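Local coordinates for type II 3-hydroxyacyl-CoA dehydrogenase (Thermus thermophilus, PDB 1UAY), which probably catalyses the NAD-dependent oxidation of 3-hydroxyacyl-CoA to 3-ketoacyl-CoA in fatty acid beta-oxidation, at residues R3-V7 and A57-Q62. Numbering follows the deposited sequence. Where two conformers were deposited one is given.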
loop_
_atom_site.group_PDB
_atom_site.type_symbol
_atom_site.label_atom_id
_atom_site.label_comp_id
_atom_site.label_asym_id
_atom_site.label_seq_id
_atom_site.Cartn_x
_atom_site.Cartn_y
_atom_site.Cartn_z
ATOM N N ARG A 3 8.842 0.736 -35.124
ATOM C CA ARG A 3 7.817 1.339 -34.279
ATOM C C ARG A 3 8.216 2.745 -33.870
ATOM O O ARG A 3 9.398 3.078 -33.842
ATOM C CB ARG A 3 7.629 0.527 -32.994
ATOM C CG ARG A 3 7.426 -0.968 -33.148
ATOM C CD ARG A 3 7.592 -1.624 -31.780
ATOM N NE ARG A 3 7.233 -3.038 -31.762
ATOM C CZ ARG A 3 7.371 -3.822 -30.697
ATOM N NH1 ARG A 3 7.862 -3.327 -29.569
ATOM N NH2 ARG A 3 7.009 -5.096 -30.754
ATOM N N SER A 4 7.220 3.561 -33.543
ATOM C CA SER A 4 7.479 4.911 -33.085
ATOM C C SER A 4 7.197 4.976 -31.587
ATOM O O SER A 4 6.567 4.083 -31.013
ATOM C CB SER A 4 6.604 5.925 -33.838
ATOM O OG SER A 4 5.219 5.725 -33.603
ATOM N N ALA A 5 7.697 6.027 -30.952
ATOM C CA ALA A 5 7.489 6.231 -29.530
ATOM C C ALA A 5 7.230 7.709 -29.306
ATOM O O ALA A 5 7.726 8.554 -30.055
ATOM C CB ALA A 5 8.717 5.794 -28.747
ATOM N N LEU A 6 6.432 8.008 -28.289
ATOM C CA LEU A 6 6.119 9.383 -27.926
ATOM C C LEU A 6 6.549 9.571 -26.479
ATOM O O LEU A 6 6.112 8.833 -25.596
ATOM C CB LEU A 6 4.617 9.652 -28.047
ATOM C CG LEU A 6 4.153 11.006 -27.492
ATOM C CD1 LEU A 6 4.777 12.140 -28.294
ATOM C CD2 LEU A 6 2.638 11.088 -27.541
ATOM N N VAL A 7 7.420 10.543 -26.239
ATOM C CA VAL A 7 7.890 10.817 -24.888
ATOM C C VAL A 7 7.578 12.263 -24.536
ATOM O O VAL A 7 8.100 13.184 -25.167
ATOM C CB VAL A 7 9.417 10.606 -24.758
ATOM C CG1 VAL A 7 9.861 10.905 -23.335
ATOM C CG2 VAL A 7 9.785 9.181 -25.145
ATOM N N ALA A 57 1.300 15.639 -31.652
ATOM C CA ALA A 57 2.463 14.811 -31.352
ATOM C C ALA A 57 2.202 13.334 -31.649
ATOM O O ALA A 57 3.067 12.640 -32.186
ATOM C CB ALA A 57 2.872 14.995 -29.887
ATOM N N VAL A 58 1.013 12.857 -31.290
ATOM C CA VAL A 58 0.643 11.469 -31.536
ATOM C C VAL A 58 0.634 11.198 -33.043
ATOM O O VAL A 58 1.185 10.202 -33.506
ATOM C CB VAL A 58 -0.748 11.156 -30.927
ATOM C CG1 VAL A 58 -1.254 9.806 -31.421
ATOM C CG2 VAL A 58 -0.654 11.158 -29.404
ATOM N N ALA A 59 0.026 12.101 -33.809
ATOM C CA ALA A 59 -0.030 11.946 -35.259
ATOM C C ALA A 59 1.374 11.989 -35.865
ATOM O O ALA A 59 1.682 11.240 -36.790
ATOM C CB ALA A 59 -0.902 13.040 -35.872
ATOM N N ARG A 60 2.228 12.868 -35.343
ATOM C CA ARG A 60 3.593 12.976 -35.848
ATOM C C ARG A 60 4.319 11.643 -35.668
ATOM O O ARG A 60 5.048 11.199 -36.552
ATOM C CB ARG A 60 4.350 14.083 -35.109
ATOM C CG ARG A 60 5.768 14.308 -35.624
ATOM C CD ARG A 60 5.771 14.919 -37.022
ATOM N NE ARG A 60 7.115 14.962 -37.596
ATOM C CZ ARG A 60 7.743 13.907 -38.104
ATOM N NH1 ARG A 60 7.149 12.721 -38.113
ATOM N NH2 ARG A 60 8.969 14.034 -38.599
ATOM N N ALA A 61 4.115 11.005 -34.518
ATOM C CA ALA A 61 4.742 9.718 -34.252
ATOM C C ALA A 61 4.204 8.672 -35.224
ATOM O O ALA A 61 4.968 7.904 -35.809
ATOM C CB ALA A 61 4.476 9.290 -32.812
ATOM N N GLN A 62 2.886 8.650 -35.406
ATOM C CA GLN A 62 2.276 7.682 -36.311
ATOM C C GLN A 62 2.732 7.856 -37.758
ATOM O O GLN A 62 2.707 6.906 -38.539
ATOM C CB GLN A 62 0.753 7.756 -36.215
ATOM C CG GLN A 62 0.225 7.297 -34.865
ATOM C CD GLN A 62 -1.283 7.241 -34.825
ATOM O OE1 GLN A 62 -1.958 8.262 -34.982
ATOM N NE2 GLN A 62 -1.826 6.045 -34.616
#
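L6 and S4, two residues apart on the strand, both direct their side chains at the helix that carries A57, V58 and A61. With CG of L6 anti to the backbone N (chi1 171°), the side chain extends toward the helix; CB and CG make no close contact with it, and the two methyls do. CD1 rests on the methyl of A57, 3.8 Å from its CB, while CD2 turns to V58 and meets CG2 of that valine, also at 3.8 Å. The two branched side chains cross at about a right angle, and V58 takes part through this one methyl even though its own CB is directed away from the strand. Strand 4-8 is an inner strand, between 28-33 and 67-72, of a Rossmann-fold parallel sheet with the order 3-2-1-4-5-6-7, as in short-chain dehydrogenases, and helix 51-64 is the crossover helix that links strand 42-45 to strand 67-72, the neighbour of strand 4-8. The axes of strand 4-7 and helix 57-62 therefore run roughly antiparallel, at 156°, 7.9 Å apart at the closest. V30 and L32 of strand 28-33 and L67 of strand 67-72 also pack against L6, filling out the layer between sheet and helix. One turn further along the helix, S4 lies against A61: the serine CB approaches A61 O at 3.2 Å, and S4 OG lies 3.7 Å from A61 CB. Although OG is also 3.1 Å from A61 O, its hydrogen bond goes to the backbone O of A65, just beyond the helix. On the opposite face of the strand, A5 and V7 pack against L22 of helix 13-25.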